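Local coordinates for MOSUB1, transcription cofactor (Magnaporthe oryzae, PDB 4AGH), which binds single-stranded DNA and, as a member of the PC4 coactivator family, probably acts as a nuclear transcription cofactor, at residues K63-E75 with G83-T95. Numbering follows the deposited sequence.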
loop_
_atom_site.group_PDB
_atom_site.type_symbol
_atom_site.label_atom_id
_atom_site.label_comp_id
_atom_site.label_asym_id
_atom_site.label_seq_id
_atom_site.Cartn_x
_atom_site.Cartn_y
_atom_site.Cartn_z
ATOM N N LYS A 63 3.412 -19.635 -6.262
ATOM C CA LYS A 63 4.482 -20.126 -7.124
ATOM C C LYS A 63 5.851 -19.682 -6.614
ATOM O O LYS A 63 6.729 -19.327 -7.406
ATOM C CB LYS A 63 4.290 -19.637 -8.560
ATOM C CG LYS A 63 3.698 -20.658 -9.523
ATOM C CD LYS A 63 2.209 -20.874 -9.291
ATOM C CE LYS A 63 1.596 -21.655 -10.452
ATOM N NZ LYS A 63 0.154 -21.985 -10.219
ATOM N N LYS A 64 6.025 -19.687 -5.292
ATOM C CA LYS A 64 7.313 -19.355 -4.669
ATOM C C LYS A 64 7.657 -17.861 -4.728
ATOM O O LYS A 64 8.756 -17.451 -4.350
ATOM C CB LYS A 64 8.447 -20.183 -5.284
ATOM C CG LYS A 64 8.325 -21.685 -5.046
ATOM C CD LYS A 64 9.489 -22.434 -5.685
ATOM C CE LYS A 64 9.416 -23.925 -5.389
ATOM N NZ LYS A 64 8.115 -24.510 -5.817
ATOM N N MET A 65 6.719 -17.048 -5.199
ATOM C CA MET A 65 6.899 -15.602 -5.150
ATOM C C MET A 65 6.066 -15.022 -4.027
ATOM O O MET A 65 4.932 -15.442 -3.806
ATOM C CB MET A 65 6.517 -14.950 -6.480
ATOM C CG MET A 65 7.544 -15.174 -7.584
ATOM S SD MET A 65 7.155 -14.214 -9.063
ATOM C CE MET A 65 6.588 -12.674 -8.326
ATOM N N ASP A 66 6.621 -14.031 -3.333
ATOM C CA ASP A 66 5.908 -13.395 -2.237
ATOM C C ASP A 66 5.231 -12.101 -2.677
ATOM O O ASP A 66 5.752 -11.379 -3.526
ATOM C CB ASP A 66 6.865 -13.102 -1.081
ATOM C CG ASP A 66 7.431 -14.368 -0.467
ATOM O OD1 ASP A 66 6.644 -15.130 0.124
ATOM O OD2 ASP A 66 8.651 -14.606 -0.591
ATOM N N PHE A 67 4.062 -11.833 -2.099
ATOM C CA PHE A 67 3.297 -10.618 -2.399
ATOM C C PHE A 67 2.895 -9.915 -1.125
ATOM O O PHE A 67 2.563 -10.557 -0.118
ATOM C CB PHE A 67 2.066 -10.955 -3.218
ATOM C CG PHE A 67 2.404 -11.557 -4.540
ATOM C CD1 PHE A 67 2.624 -12.919 -4.655
ATOM C CD2 PHE A 67 2.587 -10.752 -5.650
ATOM C CE1 PHE A 67 2.976 -13.474 -5.871
ATOM C CE2 PHE A 67 2.933 -11.299 -6.867
ATOM C CZ PHE A 67 3.130 -12.663 -6.979
ATOM N N ILE A 68 2.943 -8.586 -1.167
ATOM C CA ILE A 68 2.515 -7.790 -0.037
ATOM C C ILE A 68 1.134 -7.259 -0.391
ATOM O O ILE A 68 0.983 -6.406 -1.268
ATOM C CB ILE A 68 3.474 -6.617 0.260
ATOM C CG1 ILE A 68 4.867 -7.120 0.691
ATOM C CG2 ILE A 68 2.903 -5.731 1.354
ATOM C CD1 ILE A 68 5.763 -7.553 -0.473
ATOM N N ASN A 69 0.124 -7.783 0.290
ATOM C CA ASN A 69 -1.257 -7.485 -0.052
ATOM C C ASN A 69 -1.858 -6.452 0.876
ATOM O O ASN A 69 -1.911 -6.649 2.080
ATOM C CB ASN A 69 -2.082 -8.760 0.008
ATOM C CG ASN A 69 -1.543 -9.832 -0.902
ATOM O OD1 ASN A 69 -1.522 -9.670 -2.124
ATOM N ND2 ASN A 69 -1.118 -10.949 -0.318
ATOM N N ILE A 70 -2.295 -5.336 0.308
ATOM C CA ILE A 70 -2.956 -4.308 1.085
ATOM C C ILE A 70 -4.416 -4.332 0.646
ATOM O O ILE A 70 -4.713 -4.061 -0.514
ATOM C CB ILE A 70 -2.331 -2.947 0.772
ATOM C CG1 ILE A 70 -0.806 -3.033 0.935
ATOM C CG2 ILE A 70 -2.943 -1.867 1.658
ATOM C CD1 ILE A 70 -0.065 -1.771 0.500
ATOM N N ARG A 71 -5.333 -4.667 1.552
ATOM C CA ARG A 71 -6.682 -4.963 1.079
ATOM C C ARG A 71 -7.728 -4.738 2.144
ATOM O O ARG A 71 -7.482 -4.991 3.316
ATOM C CB ARG A 71 -6.751 -6.417 0.599
ATOM C CG ARG A 71 -8.086 -6.785 -0.039
ATOM C CD ARG A 71 -7.998 -8.041 -0.874
ATOM N NE ARG A 71 -6.981 -7.964 -1.926
ATOM C CZ ARG A 71 -7.145 -7.390 -3.116
ATOM N NH1 ARG A 71 -8.285 -6.775 -3.438
ATOM N NH2 ARG A 71 -6.137 -7.405 -3.987
ATOM N N GLU A 72 -8.895 -4.261 1.718
ATOM C CA GLU A 72 -10.020 -4.112 2.619
ATOM C C GLU A 72 -10.846 -5.386 2.609
ATOM O O GLU A 72 -11.155 -5.933 1.546
ATOM C CB GLU A 72 -10.889 -2.926 2.201
ATOM C CG GLU A 72 -12.127 -2.756 3.082
ATOM C CD GLU A 72 -12.858 -1.460 2.815
ATOM O OE1 GLU A 72 -12.193 -0.431 2.599
ATOM O OE2 GLU A 72 -14.108 -1.471 2.831
ATOM N N TYR A 73 -11.201 -5.846 3.804
ATOM C CA TYR A 73 -12.036 -7.025 3.965
ATOM C C TYR A 73 -13.461 -6.587 4.274
ATOM O O TYR A 73 -13.669 -5.503 4.812
ATOM C CB TYR A 73 -11.475 -7.905 5.078
ATOM C CG TYR A 73 -10.331 -8.764 4.587
ATOM C CD1 TYR A 73 -9.170 -8.185 4.083
ATOM C CD2 TYR A 73 -10.420 -10.151 4.615
ATOM C CE1 TYR A 73 -8.127 -8.972 3.608
ATOM C CE2 TYR A 73 -9.395 -10.941 4.154
ATOM C CZ TYR A 73 -8.248 -10.351 3.650
ATOM O OH TYR A 73 -7.227 -11.156 3.186
ATOM N N TYR A 74 -14.439 -7.401 3.891
ATOM C CA TYR A 74 -15.822 -7.145 4.292
ATOM C C TYR A 74 -16.299 -8.284 5.170
ATOM O O TYR A 74 -15.713 -9.358 5.163
ATOM C CB TYR A 74 -16.740 -6.954 3.077
ATOM C CG TYR A 74 -16.944 -8.175 2.194
ATOM C CD1 TYR A 74 -17.938 -9.101 2.474
ATOM C CD2 TYR A 74 -16.154 -8.379 1.061
ATOM C CE1 TYR A 74 -18.143 -10.207 1.660
ATOM C CE2 TYR A 74 -16.349 -9.479 0.238
ATOM C CZ TYR A 74 -17.338 -10.396 0.547
ATOM O OH TYR A 74 -17.547 -11.493 -0.261
ATOM N N GLU A 75 -17.355 -8.043 5.944
ATOM C CA GLU A 75 -17.888 -9.062 6.839
ATOM C C GLU A 75 -19.227 -9.576 6.332
ATOM O O GLU A 75 -20.142 -8.797 6.065
ATOM C CB GLU A 75 -18.032 -8.523 8.269
ATOM C CG GLU A 75 -18.532 -9.571 9.268
ATOM C CD GLU A 75 -18.591 -9.070 10.709
ATOM O OE1 GLU A 75 -18.228 -7.905 10.966
ATOM O OE2 GLU A 75 -19.006 -9.848 11.587
ATOM N N GLY A 83 -12.069 -8.266 -0.052
ATOM C CA GLY A 83 -12.890 -7.554 -1.011
ATOM C C GLY A 83 -12.074 -7.020 -2.174
ATOM O O GLY A 83 -10.883 -7.301 -2.310
ATOM N N LYS A 84 -12.734 -6.227 -3.007
ATOM C CA LYS A 84 -12.163 -5.759 -4.257
ATOM C C LYS A 84 -11.246 -4.545 -4.089
ATOM O O LYS A 84 -10.471 -4.222 -4.985
ATOM C CB LYS A 84 -13.287 -5.433 -5.241
ATOM C CG LYS A 84 -13.088 -6.056 -6.611
ATOM C CD LYS A 84 -13.001 -7.571 -6.506
ATOM C CE LYS A 84 -12.853 -8.211 -7.878
ATOM N NZ LYS A 84 -12.670 -9.688 -7.800
ATOM N N LYS A 85 -11.333 -3.871 -2.950
ATOM C CA LYS A 85 -10.493 -2.702 -2.725
ATOM C C LYS A 85 -9.162 -3.163 -2.150
ATOM O O LYS A 85 -9.074 -3.520 -0.984
ATOM C CB LYS A 85 -11.176 -1.717 -1.774
ATOM C CG LYS A 85 -12.495 -1.136 -2.322
ATOM C CD LYS A 85 -13.218 -0.273 -1.291
ATOM C CE LYS A 85 -14.546 0.252 -1.848
ATOM N NZ LYS A 85 -15.316 1.036 -0.839
ATOM N N GLY A 86 -8.129 -3.167 -2.976
ATOM C CA GLY A 86 -6.825 -3.631 -2.528
ATOM C C GLY A 86 -5.883 -3.871 -3.681
ATOM O O GLY A 86 -6.260 -3.765 -4.852
ATOM N N ILE A 87 -4.650 -4.228 -3.342
ATOM C CA ILE A 87 -3.642 -4.471 -4.353
ATOM C C ILE A 87 -2.593 -5.410 -3.772
ATOM O O ILE A 87 -2.323 -5.377 -2.566
ATOM C CB ILE A 87 -3.037 -3.137 -4.838
ATOM C CG1 ILE A 87 -2.092 -3.360 -6.030
ATOM C CG2 ILE A 87 -2.340 -2.423 -3.694
ATOM C CD1 ILE A 87 -1.662 -2.037 -6.691
ATOM N N GLY A 88 -2.064 -6.292 -4.619
ATOM C CA GLY A 88 -1.013 -7.205 -4.214
ATOM C C GLY A 88 0.296 -6.765 -4.838
ATOM O O GLY A 88 0.486 -6.896 -6.046
ATOM N N LEU A 89 1.187 -6.207 -4.023
ATOM C CA LEU A 89 2.461 -5.716 -4.526
ATOM C C LEU A 89 3.489 -6.836 -4.610
ATOM O O LEU A 89 3.566 -7.684 -3.725
ATOM C CB LEU A 89 3.013 -4.628 -3.593
ATOM C CG LEU A 89 2.116 -3.412 -3.392
ATOM C CD1 LEU A 89 2.803 -2.444 -2.433
ATOM C CD2 LEU A 89 1.810 -2.750 -4.730
ATOM N N THR A 90 4.292 -6.824 -5.669
ATOM C CA THR A 90 5.478 -7.664 -5.707
ATOM C C THR A 90 6.487 -7.102 -4.717
ATOM O O THR A 90 6.349 -5.968 -4.236
ATOM C CB THR A 90 6.130 -7.648 -7.104
ATOM O OG1 THR A 90 6.630 -6.336 -7.374
ATOM C CG2 THR A 90 5.114 -8.031 -8.183
ATOM N N VAL A 91 7.517 -7.887 -4.419
ATOM C CA VAL A 91 8.522 -7.437 -3.478
ATOM C C VAL A 91 9.234 -6.204 -4.022
ATOM O O VAL A 91 9.499 -5.266 -3.277
ATOM C CB VAL A 91 9.506 -8.567 -3.154
ATOM C CG1 VAL A 91 10.686 -8.052 -2.337
ATOM C CG2 VAL A 91 8.763 -9.679 -2.408
ATOM N N ASP A 92 9.540 -6.205 -5.320
ATOM C CA ASP A 92 10.222 -5.058 -5.932
ATOM C C ASP A 92 9.363 -3.798 -5.882
ATOM O O ASP A 92 9.873 -2.688 -5.700
ATOM C CB ASP A 92 10.615 -5.360 -7.382
ATOM C CG ASP A 92 11.793 -6.316 -7.490
ATOM O OD1 ASP A 92 12.466 -6.569 -6.470
ATOM O OD2 ASP A 92 12.051 -6.806 -8.613
ATOM N N GLN A 93 8.055 -3.957 -6.054
ATOM C CA GLN A 93 7.148 -2.812 -5.954
ATOM C C GLN A 93 7.100 -2.323 -4.519
ATOM O O GLN A 93 7.092 -1.120 -4.255
ATOM C CB GLN A 93 5.740 -3.188 -6.435
ATOM C CG GLN A 93 5.662 -3.358 -7.945
ATOM C CD GLN A 93 4.482 -4.206 -8.374
ATOM O OE1 GLN A 93 3.610 -4.521 -7.568
ATOM N NE2 GLN A 93 4.452 -4.580 -9.653
ATOM N N TYR A 94 7.090 -3.267 -3.584
ATOM C CA TYR A 94 7.060 -2.915 -2.170
ATOM C C TYR A 94 8.343 -2.179 -1.764
ATOM O O TYR A 94 8.277 -1.156 -1.070
ATOM C CB TYR A 94 6.846 -4.157 -1.307
ATOM C CG TYR A 94 6.978 -3.916 0.177
ATOM C CD1 TYR A 94 5.969 -3.279 0.891
ATOM C CD2 TYR A 94 8.102 -4.344 0.867
ATOM C CE1 TYR A 94 6.085 -3.061 2.247
ATOM C CE2 TYR A 94 8.226 -4.136 2.231
ATOM C CZ TYR A 94 7.216 -3.497 2.916
ATOM O OH TYR A 94 7.339 -3.287 4.268
ATOM N N THR A 95 9.498 -2.665 -2.212
ATOM C CA THR A 95 10.750 -1.978 -1.879
ATOM C C THR A 95 10.847 -0.589 -2.532
ATOM O O THR A 95 11.409 0.339 -1.949
ATOM C CB THR A 95 11.995 -2.838 -2.185
ATOM O OG1 THR A 95 12.076 -3.110 -3.589
ATOM C CG2 THR A 95 11.914 -4.159 -1.420
HETATM O O HOH W 1 7.238 -10.692 -5.604
HETATM O O HOH W 2 -6.271 -6.328 -6.825
HETATM O O HOH W 3 -8.259 -5.524 -6.196
HETATM O O HOH W 4 -15.733 -0.034 1.397
#
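One face of the Arg71 guanidinium lies over Gly86, whose CA is 3.6 Å above its plane, toward the rim. This happens within the antiparallel sheet of a PC4-type fold: strands 65-75 and 86-90 run at 154° to each other, and the second is followed by the helix that begins at Val91. Arg71 CG stands opposite the backbone N (chi1 -174°), and a bend at chi3 turns the group back across the neighbouring strand. Arg71 NH1 donates to Gly83 O at 2.9 Å, in the carbonyl plane though tilted from the plane of the guanidinium. Two waters at the guanidinium edge link NH1 and NH2 to Gly86 O, and the one on NH1 also donates to Lys84 O. Arg71 thus bridges Gly83, Lys84 and Gly86 around the corner of the chain.

Register is set by paired bonds of Ile68 with Leu89 and of Ile70 with Ile87. Next to them, Glu72 N reaches Lys85 O at 2.8 Å with an almost linear N-H...O angle of 177°. The Glu72 and Lys85 side chains run alongside each other, pointing the same way; a water bridges OE2 to NZ, whereas OE1 forms a salt bridge with Arg55.

The apolar face carries Ile68, Ile70, Ile87 and Leu89, and Ile70 also packs on Ile70 of the second subunit, placing this face at the dimer interface. Tyr94 OH likewise bonds Asn105 of that subunit. At the strand-to-helix junction Thr90 and Gln93 make a capping box: Gln93 N donates to Thr90 OG1 at 3.1 Å, and Thr90 N donates to Gln93 OE1. Ile68 crosses Tyr94 at about a right angle: its CG1 makes a CH-pi contact over one ring face, 4.2 Å from the centroid, and its CD1 rests 3.7 Å from Tyr94 CB.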